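Local coordinates for oxidoreductase, 2OG-Fe oxygenase family protein, putative, expressed (Oryza sativa subsp. japonica, PDB 5XOI), which probably acts as an Fe(II)- and 2-oxoglutarate-dependent dioxygenase of the AlkB family, the chain here being its catalytic domain, at residues D24-I29 with N211-E216; D95-S100 with V187-G192; L160-E165 with K207-W212. One frame throughout, in Å; residues are numbered along the deposited sequence.

Interaction 1 (D24-I29 with N211-E216)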
loop_
_atom_site.group_PDB
_atom_site.type_symbol
_atom_site.label_atom_id
_atom_site.label_comp_id
_atom_site.label_asym_id
_atom_site.label_seq_id
_atom_site.Cartn_x
_atom_site.Cartn_y
_atom_site.Cartn_z
ATOM N N ASP A 24 12.015 -6.615 -10.137
ATOM C CA ASP A 24 11.036 -5.560 -9.911
ATOM C C ASP A 24 11.173 -4.963 -8.519
ATOM O O ASP A 24 11.046 -3.747 -8.359
ATOM C CB ASP A 24 9.623 -6.090 -10.117
ATOM C CG ASP A 24 9.352 -6.429 -11.560
ATOM O OD1 ASP A 24 10.036 -5.844 -12.433
ATOM O OD2 ASP A 24 8.472 -7.270 -11.818
ATOM N N GLN A 25 11.407 -5.800 -7.502
ATOM C CA GLN A 25 11.644 -5.277 -6.156
ATOM C C GLN A 25 12.876 -4.384 -6.141
ATOM O O GLN A 25 12.868 -3.289 -5.563
ATOM C CB GLN A 25 11.808 -6.427 -5.159
ATOM C CG GLN A 25 10.531 -7.181 -4.832
ATOM C CD GLN A 25 10.708 -8.142 -3.673
ATOM O OE1 GLN A 25 11.092 -7.744 -2.567
ATOM N NE2 GLN A 25 10.429 -9.419 -3.917
ATOM N N VAL A 26 13.956 -4.836 -6.775
ATOM C CA VAL A 26 15.152 -4.002 -6.836
ATOM C C VAL A 26 14.851 -2.704 -7.568
ATOM O O VAL A 26 15.249 -1.617 -7.129
ATOM C CB VAL A 26 16.304 -4.770 -7.498
ATOM C CG1 VAL A 26 17.532 -3.871 -7.621
ATOM C CG2 VAL A 26 16.607 -6.016 -6.697
ATOM N N ASP A 27 14.130 -2.798 -8.686
ATOM C CA ASP A 27 13.821 -1.615 -9.476
ATOM C C ASP A 27 12.940 -0.653 -8.693
ATOM O O ASP A 27 13.119 0.567 -8.778
ATOM C CB ASP A 27 13.138 -2.037 -10.779
ATOM C CG ASP A 27 12.872 -0.875 -11.711
ATOM O OD1 ASP A 27 13.762 -0.018 -11.881
ATOM O OD2 ASP A 27 11.770 -0.838 -12.296
ATOM N N ILE A 28 11.991 -1.191 -7.921
ATOM C CA ILE A 28 11.084 -0.343 -7.153
ATOM C C ILE A 28 11.857 0.416 -6.082
ATOM O O ILE A 28 11.670 1.623 -5.908
ATOM C CB ILE A 28 9.940 -1.174 -6.544
ATOM C CG1 ILE A 28 8.958 -1.616 -7.632
ATOM C CG2 ILE A 28 9.199 -0.361 -5.486
ATOM C CD1 ILE A 28 8.119 -2.808 -7.232
ATOM N N ILE A 29 12.751 -0.279 -5.368
ATOM C CA ILE A 29 13.586 0.372 -4.359
ATOM C C ILE A 29 14.456 1.440 -5.001
ATOM O O ILE A 29 14.537 2.573 -4.514
ATOM C CB ILE A 29 14.456 -0.663 -3.618
ATOM C CG1 ILE A 29 13.596 -1.695 -2.872
ATOM C CG2 ILE A 29 15.458 0.055 -2.682
ATOM C CD1 ILE A 29 12.821 -1.132 -1.707
ATOM N N ASN A 211 18.188 -11.048 2.302
ATOM C CA ASN A 211 19.570 -10.605 2.155
ATOM C C ASN A 211 19.859 -10.135 0.735
ATOM O O ASN A 211 20.550 -9.131 0.535
ATOM C CB ASN A 211 20.522 -11.737 2.538
ATOM C CG ASN A 211 21.985 -11.342 2.407
ATOM O OD1 ASN A 211 22.723 -11.895 1.585
ATOM N ND2 ASN A 211 22.411 -10.385 3.221
ATOM N N TRP A 212 19.351 -10.853 -0.267
ATOM C CA TRP A 212 19.636 -10.467 -1.646
ATOM C C TRP A 212 19.080 -9.083 -1.959
ATOM O O TRP A 212 19.700 -8.316 -2.703
ATOM C CB TRP A 212 19.076 -11.511 -2.619
ATOM C CG TRP A 212 17.589 -11.661 -2.560
ATOM C CD1 TRP A 212 16.889 -12.579 -1.841
ATOM C CD2 TRP A 212 16.618 -10.869 -3.259
ATOM N NE1 TRP A 212 15.538 -12.411 -2.044
ATOM C CE2 TRP A 212 15.347 -11.369 -2.915
ATOM C CE3 TRP A 212 16.703 -9.796 -4.154
ATOM C CZ2 TRP A 212 14.168 -10.819 -3.413
ATOM C CZ3 TRP A 212 15.529 -9.258 -4.656
ATOM C CH2 TRP A 212 14.279 -9.773 -4.283
ATOM N N LEU A 213 17.928 -8.734 -1.385
ATOM C CA LEU A 213 17.354 -7.421 -1.655
ATOM C C LEU A 213 18.125 -6.322 -0.936
ATOM O O LEU A 213 18.420 -5.272 -1.522
ATOM C CB LEU A 213 15.883 -7.404 -1.239
ATOM C CG LEU A 213 15.165 -6.081 -1.505
ATOM C CD1 LEU A 213 15.238 -5.749 -2.993
ATOM C CD2 LEU A 213 13.720 -6.137 -1.013
ATOM N N THR A 214 18.458 -6.543 0.338
ATOM C CA THR A 214 19.278 -5.577 1.060
ATOM C C THR A 214 20.588 -5.331 0.330
ATOM O O THR A 214 21.043 -4.184 0.219
ATOM C CB THR A 214 19.548 -6.092 2.474
ATOM O OG1 THR A 214 18.303 -6.216 3.176
ATOM C CG2 THR A 214 20.467 -5.140 3.225
ATOM N N ASP A 215 21.184 -6.399 -0.208
ATOM C CA ASP A 215 22.491 -6.315 -0.855
ATOM C C ASP A 215 22.396 -5.672 -2.232
ATOM O O ASP A 215 23.193 -4.793 -2.570
ATOM C CB ASP A 215 23.103 -7.711 -0.983
ATOM C CG ASP A 215 23.841 -8.154 0.267
ATOM O OD1 ASP A 215 23.795 -7.436 1.290
ATOM O OD2 ASP A 215 24.464 -9.234 0.221
ATOM N N GLU A 216 21.452 -6.123 -3.059
ATOM C CA GLU A 216 21.410 -5.630 -4.431
ATOM C C GLU A 216 20.842 -4.221 -4.503
ATOM O O GLU A 216 21.323 -3.396 -5.288
ATOM C CB GLU A 216 20.608 -6.586 -5.309
ATOM C CG GLU A 216 21.256 -7.959 -5.452
ATOM C CD GLU A 216 20.480 -8.882 -6.364
ATOM O OE1 GLU A 216 19.697 -8.367 -7.196
ATOM O OE2 GLU A 216 20.662 -10.119 -6.252
#

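Interaction 2 (D95-S100 with V187-G192)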
loop_
_atom_site.group_PDB
_atom_site.type_symbol
_atom_site.label_atom_id
_atom_site.label_comp_id
_atom_site.label_asym_id
_atom_site.label_seq_id
_atom_site.Cartn_x
_atom_site.Cartn_y
_atom_site.Cartn_z
ATOM N N ASP A 95 -1.674 -6.145 -13.096
ATOM C CA ASP A 95 -1.416 -7.585 -13.063
ATOM C C ASP A 95 -1.892 -8.200 -11.750
ATOM O O ASP A 95 -2.442 -9.311 -11.734
ATOM C CB ASP A 95 0.081 -7.863 -13.248
ATOM C CG ASP A 95 0.562 -7.626 -14.675
ATOM O OD1 ASP A 95 -0.270 -7.445 -15.585
ATOM O OD2 ASP A 95 1.792 -7.620 -14.880
ATOM N N ALA A 96 -1.668 -7.498 -10.633
ATOM C CA ALA A 96 -2.096 -8.006 -9.333
ATOM C C ALA A 96 -3.611 -8.132 -9.261
ATOM O O ALA A 96 -4.138 -9.119 -8.731
ATOM C CB ALA A 96 -1.580 -7.089 -8.221
ATOM N N ILE A 97 -4.326 -7.138 -9.789
ATOM C CA ILE A 97 -5.781 -7.208 -9.848
ATOM C C ILE A 97 -6.217 -8.360 -10.741
ATOM O O ILE A 97 -7.104 -9.142 -10.380
ATOM C CB ILE A 97 -6.356 -5.864 -10.327
ATOM C CG1 ILE A 97 -6.051 -4.782 -9.286
ATOM C CG2 ILE A 97 -7.856 -5.968 -10.527
ATOM C CD1 ILE A 97 -6.378 -3.398 -9.767
ATOM N N GLN A 98 -5.604 -8.478 -11.919
ATOM C CA GLN A 98 -5.944 -9.579 -12.816
ATOM C C GLN A 98 -5.712 -10.929 -12.144
ATOM O O GLN A 98 -6.551 -11.834 -12.230
ATOM C CB GLN A 98 -5.123 -9.474 -14.102
ATOM C CG GLN A 98 -5.714 -8.558 -15.157
ATOM C CD GLN A 98 -5.071 -8.759 -16.526
ATOM O OE1 GLN A 98 -3.935 -9.229 -16.630
ATOM N NE2 GLN A 98 -5.810 -8.423 -17.584
ATOM N N ALA A 99 -4.577 -11.083 -11.459
ATOM C CA ALA A 99 -4.303 -12.343 -10.780
ATOM C C ALA A 99 -5.302 -12.590 -9.662
ATOM O O ALA A 99 -5.768 -13.722 -9.473
ATOM C CB ALA A 99 -2.871 -12.353 -10.232
ATOM N N SER A 100 -5.644 -11.544 -8.909
ATOM C CA SER A 100 -6.633 -11.693 -7.846
ATOM C C SER A 100 -7.985 -12.127 -8.404
ATOM O O SER A 100 -8.650 -13.002 -7.840
ATOM C CB SER A 100 -6.771 -10.383 -7.078
ATOM O OG SER A 100 -5.578 -10.083 -6.383
ATOM N N VAL A 187 1.871 -8.462 -2.192
ATOM C CA VAL A 187 0.938 -7.434 -2.641
ATOM C C VAL A 187 -0.405 -7.730 -2.003
ATOM O O VAL A 187 -0.889 -8.862 -2.070
ATOM C CB VAL A 187 0.810 -7.378 -4.175
ATOM C CG1 VAL A 187 -0.323 -6.417 -4.579
ATOM C CG2 VAL A 187 2.114 -6.922 -4.785
ATOM N N LEU A 188 -0.983 -6.728 -1.351
ATOM C CA LEU A 188 -2.280 -6.851 -0.700
ATOM C C LEU A 188 -3.275 -5.970 -1.441
ATOM O O LEU A 188 -2.950 -4.832 -1.790
ATOM C CB LEU A 188 -2.192 -6.415 0.768
ATOM C CG LEU A 188 -3.518 -6.356 1.517
ATOM C CD1 LEU A 188 -4.056 -7.764 1.737
ATOM C CD2 LEU A 188 -3.333 -5.645 2.855
ATOM N N ILE A 189 -4.474 -6.493 -1.697
ATOM C CA ILE A 189 -5.537 -5.733 -2.352
ATOM C C ILE A 189 -6.763 -5.768 -1.456
ATOM O O ILE A 189 -7.158 -6.841 -1.002
ATOM C CB ILE A 189 -5.877 -6.301 -3.744
ATOM C CG1 ILE A 189 -4.631 -6.336 -4.628
ATOM C CG2 ILE A 189 -6.969 -5.442 -4.400
ATOM C CD1 ILE A 189 -4.896 -6.762 -6.047
ATOM N N PHE A 190 -7.361 -4.604 -1.186
ATOM C CA PHE A 190 -8.686 -4.581 -0.575
ATOM C C PHE A 190 -9.613 -3.651 -1.354
ATOM O O PHE A 190 -9.314 -2.468 -1.547
ATOM C CB PHE A 190 -8.657 -4.241 0.936
ATOM C CG PHE A 190 -7.805 -3.044 1.358
ATOM C CD1 PHE A 190 -6.428 -3.166 1.544
ATOM C CD2 PHE A 190 -8.411 -1.842 1.715
ATOM C CE1 PHE A 190 -5.663 -2.088 1.998
ATOM C CE2 PHE A 190 -7.658 -0.763 2.170
ATOM C CZ PHE A 190 -6.279 -0.881 2.302
ATOM N N GLY A 191 -10.729 -4.205 -1.826
ATOM C CA GLY A 191 -11.735 -3.430 -2.527
ATOM C C GLY A 191 -13.102 -4.044 -2.307
ATOM O O GLY A 191 -13.253 -4.933 -1.461
ATOM N N GLY A 192 -14.104 -3.576 -3.049
ATOM C CA GLY A 192 -15.440 -4.097 -2.832
ATOM C C GLY A 192 -15.860 -3.897 -1.394
ATOM O O GLY A 192 -15.633 -2.838 -0.790
#

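Interaction 3 (L160-E165 with K207-W212)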
loop_
_atom_site.group_PDB
_atom_site.type_symbol
_atom_site.label_atom_id
_atom_site.label_comp_id
_atom_site.label_asym_id
_atom_site.label_seq_id
_atom_site.Cartn_x
_atom_site.Cartn_y
_atom_site.Cartn_z
ATOM N N LEU A 160 7.887 -4.096 0.731
ATOM C CA LEU A 160 9.278 -4.425 0.431
ATOM C C LEU A 160 10.140 -4.189 1.661
ATOM O O LEU A 160 9.924 -3.227 2.402
ATOM C CB LEU A 160 9.832 -3.598 -0.743
ATOM C CG LEU A 160 9.127 -3.674 -2.104
ATOM C CD1 LEU A 160 7.963 -2.700 -2.176
ATOM C CD2 LEU A 160 10.116 -3.381 -3.215
ATOM N N GLY A 161 11.135 -5.057 1.858
ATOM C CA GLY A 161 12.035 -4.899 2.990
ATOM C C GLY A 161 11.615 -5.723 4.190
ATOM O O GLY A 161 11.206 -6.877 4.043
ATOM N N ASP A 162 11.727 -5.154 5.387
ATOM C CA ASP A 162 11.303 -5.856 6.594
ATOM C C ASP A 162 9.800 -6.135 6.587
ATOM O O ASP A 162 9.002 -5.373 6.034
ATOM C CB ASP A 162 11.653 -5.030 7.828
ATOM C CG ASP A 162 13.141 -4.992 8.104
ATOM O OD1 ASP A 162 13.851 -5.973 7.759
ATOM O OD2 ASP A 162 13.599 -3.978 8.680
ATOM N N THR A 163 9.424 -7.225 7.245
ATOM C CA THR A 163 8.025 -7.621 7.350
ATOM C C THR A 163 7.254 -6.665 8.253
ATOM O O THR A 163 7.765 -6.222 9.290
ATOM C CB THR A 163 7.952 -9.039 7.905
ATOM O OG1 THR A 163 8.616 -9.931 6.998
ATOM C CG2 THR A 163 6.492 -9.481 8.129
ATOM N N ALA A 164 6.021 -6.342 7.856
ATOM C CA ALA A 164 5.103 -5.584 8.701
ATOM C C ALA A 164 4.059 -6.516 9.294
ATOM O O ALA A 164 3.580 -7.422 8.616
ATOM C CB ALA A 164 4.387 -4.494 7.907
ATOM N N GLU A 165 3.714 -6.291 10.562
ATOM C CA GLU A 165 2.518 -6.869 11.161
ATOM C C GLU A 165 1.364 -5.921 10.835
ATOM O O GLU A 165 1.352 -4.776 11.295
ATOM C CB GLU A 165 2.713 -7.061 12.668
ATOM C CG GLU A 165 3.819 -8.075 12.983
ATOM C CD GLU A 165 4.019 -8.342 14.472
ATOM O OE1 GLU A 165 3.056 -8.199 15.258
ATOM O OE2 GLU A 165 5.149 -8.724 14.852
ATOM N N LYS A 207 15.157 -7.096 10.854
ATOM C CA LYS A 207 16.071 -8.095 10.295
ATOM C C LYS A 207 15.325 -9.199 9.565
ATOM O O LYS A 207 15.725 -10.366 9.621
ATOM C CB LYS A 207 16.958 -8.717 11.377
ATOM C CG LYS A 207 17.566 -7.707 12.316
ATOM C CD LYS A 207 18.791 -7.101 11.711
ATOM C CE LYS A 207 19.942 -8.093 11.696
ATOM N NZ LYS A 207 21.081 -7.493 10.963
ATOM N N THR A 208 14.231 -8.855 8.889
ATOM C CA THR A 208 13.486 -9.845 8.124
ATOM C C THR A 208 13.571 -9.635 6.619
ATOM O O THR A 208 13.197 -10.544 5.866
ATOM C CB THR A 208 12.009 -9.872 8.563
ATOM O OG1 THR A 208 11.499 -8.533 8.680
ATOM C CG2 THR A 208 11.881 -10.567 9.913
ATOM N N ALA A 209 14.086 -8.499 6.166
ATOM C CA ALA A 209 14.254 -8.262 4.736
ATOM C C ALA A 209 15.192 -9.303 4.125
ATOM O O ALA A 209 16.195 -9.676 4.743
ATOM C CB ALA A 209 14.812 -6.860 4.485
ATOM N N PRO A 210 14.901 -9.793 2.921
ATOM C CA PRO A 210 15.786 -10.789 2.303
ATOM C C PRO A 210 17.173 -10.215 2.057
ATOM O O PRO A 210 17.330 -9.058 1.658
ATOM C CB PRO A 210 15.077 -11.136 0.989
ATOM C CG PRO A 210 13.669 -10.692 1.177
ATOM C CD PRO A 210 13.710 -9.520 2.108
ATOM N N ASN A 211 18.188 -11.048 2.302
ATOM C CA ASN A 211 19.570 -10.605 2.155
ATOM C C ASN A 211 19.859 -10.135 0.735
ATOM O O ASN A 211 20.550 -9.131 0.535
ATOM C CB ASN A 211 20.522 -11.737 2.538
ATOM C CG ASN A 211 21.985 -11.342 2.407
ATOM O OD1 ASN A 211 22.723 -11.895 1.585
ATOM N ND2 ASN A 211 22.411 -10.385 3.221
ATOM N N TRP A 212 19.351 -10.853 -0.267
ATOM C CA TRP A 212 19.636 -10.467 -1.646
ATOM C C TRP A 212 19.080 -9.083 -1.959
ATOM O O TRP A 212 19.700 -8.316 -2.703
ATOM C CB TRP A 212 19.076 -11.511 -2.619
ATOM C CG TRP A 212 17.589 -11.661 -2.560
ATOM C CD1 TRP A 212 16.889 -12.579 -1.841
ATOM C CD2 TRP A 212 16.618 -10.869 -3.259
ATOM N NE1 TRP A 212 15.538 -12.411 -2.044
ATOM C CE2 TRP A 212 15.347 -11.369 -2.915
ATOM C CE3 TRP A 212 16.703 -9.796 -4.154
ATOM C CZ2 TRP A 212 14.168 -10.819 -3.413
ATOM C CZ3 TRP A 212 15.529 -9.258 -4.656
ATOM C CH2 TRP A 212 14.279 -9.773 -4.283
HETATM O O HOH W 1 15.830 -4.312 10.171
#

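Interaction 1 (D24-I29 with N211-E216)
Gln25 and Val26 meet Trp212, Leu213 and Glu216 where two helices cross on the outside of the double-stranded beta-helix (jelly-roll) domain typical of 2-oxoglutarate oxygenases. The two short segments run at 41° to each other with axes 10.0 Å apart, and mostly side chains fill the gap.

Gln25 is the one to follow outward. Gln25 CB lies beside Leu213, 4.1 Å from Leu213 CD1. With CG beside the backbone N (chi1 -72°) and the chain then extended, the amide is carried up to the rim of the indole. Gln25 CD comes to 4.0 Å from Trp212 CH2, with the amide plane turned steeply, 70°, against the ring. At the tip the two amide atoms part company. The side chain crosses that of Leu213 at about a right angle, Gln25 OE1 3.5 Å from Leu213 CD2, and OE1 takes its hydrogen bond from Ser184 OG. NE2 lies at the edge of the Trp212 ring, near its plane, and donates to the carbonyl of Leu20 rather than to the ring. Both ends of this buried amide are therefore satisfied outside the helix pair, which fixes its rotation and explains how a polar group can sit among carbons.

Trp212 is also stacked on His22, whose NE2 bonds to Glu216 OE1, so the ring and the carboxylate share one partner at the start of helix 22-37. Farther along, Ile29 CG1 touches Leu213 CD1 more loosely. Val26 slides past Leu213 in the opposite direction, its methyl CG2 against Trp212 CZ3 and Leu213 CD1. Val26 CG2 also lies 3.9 Å from Glu216 OE1.

Interaction 2 (D95-S100 with V187-G192)
Ala96, Ile97 and Ser100 belong to helix 87-106, one of the helices that lie against the larger sheet of the double-stranded beta-helix, and they receive Val187 and Ile189 from strand 187-190 of that sheet. The helix segment crosses the strand at 70°, with the axes 9.6 Å apart.

Side chains alternate along the strand: Val187 and Ile189 point toward the helix, while Leu188 points the other way. The ring of Phe190 meets that of His199, a ligand of the manganese ion, so the strand faces the helix on one side and, through Phe190, touches a metal-ligand ring.

Ile189 carries most of the contact. Its CG1 stands anti to the carbonyl carbon (chi1 -57°) and CD1 continues the chain in extended form, which drives this terminal methyl end-on into the helix surface. There Ile189 CD1 touches Ala96 CB and Ile97 CG1, each at 4.0 Å, and the two isoleucine side chains cross at about a right angle. The methyl also lies over the backbone, Ile189 CD1 being 3.7 Å from Ala96 O. The nearest neighbour of Ile189 CD1 is Ser100 OG, at 3.4 Å. Val187 adds a smaller touch, Val187 CG1 to Ala96 CB at 3.9 Å. Around this patch Phe19 lies on Ala96, and Val156 of the adjacent strand lies on Val187 and Ile189.

Ser100 is the polar member of the buried group. Ser100 OG turns back along the helix and donates to Ala96 O at 2.9 Å, tilted 34° from the carbonyl plane; Ser100 N reaches the same oxygen from the opposite face. The hydroxyl thus spends its proton on its own helix. No polar bond joins helix and strand: the methyl rests on carbons and on polar atoms, Ser100 OG and Ala96 O, that bond to each other within the helix, so this contact probably depends on van der Waals fit.

Interaction 3 (L160-E165 with K207-W212)
Asp162 holds the loop at Thr208 and Ala209 with a single carboxylate oxygen, the tight part of the contact. Asp162 OD1 accepts Ala209 N at 3.0 Å through its anti lone pair, and Thr208 N at 3.1 Å from above the carboxylate plane, 44° out of it. Thr163 N donates an almost straight bond (168°) to Thr208 OG1, 2.8 Å long; that hydroxyl, set between the backbone N and the carbonyl carbon (chi1 45°) and so turned to Thr163, also bonds to Lys205 O. Ala209 CB presses against the glycine backbone, 3.4 Å from Gly161 C.

The looser side is at Lys207, which is exposed. Here a water takes over, donating to Asp162 OD2 at 2.7 Å and accepting from Lys207 N. With an alanine in place of this aspartate, the amides of Thr208 and Ala209 are likely to lose their shared acceptor and the water one of its mates.

The Asp162 side chain also comes about 4 Å from that of Arg223 in the 2-oxoglutarate site, empty of cosubstrate here. It stands where strand 155-161 of the larger sheet gives way to strand 163-169 of the smaller one, a passage characteristic of the double-stranded beta-helix.

In the fold
Interactions 1 and 3 are neighbours, their centres about 11 Å apart: they share Asn211 and Trp212, and Leu160 packs against Gln25, Ile28 and Ile29. Interaction 2 touches neither; its centre is about 22 Å from that of interaction 1 and about 21 Å from that of interaction 3. It is nonetheless tied to 160-165 through the larger sheet, where strands 187-190 and 155-161 run side by side. Along the chain the order is 24-29, 95-100, 160-165, 187-192, then 207-216, so interaction 2 is nested within the loop closed by interaction 1 and alternates with interaction 3. Helices 22-37 and 87-106 both lie against the larger sheet, whose strands 223-229 and 124-131 carry Arg223 and Tyr130 of the cosubstrate site.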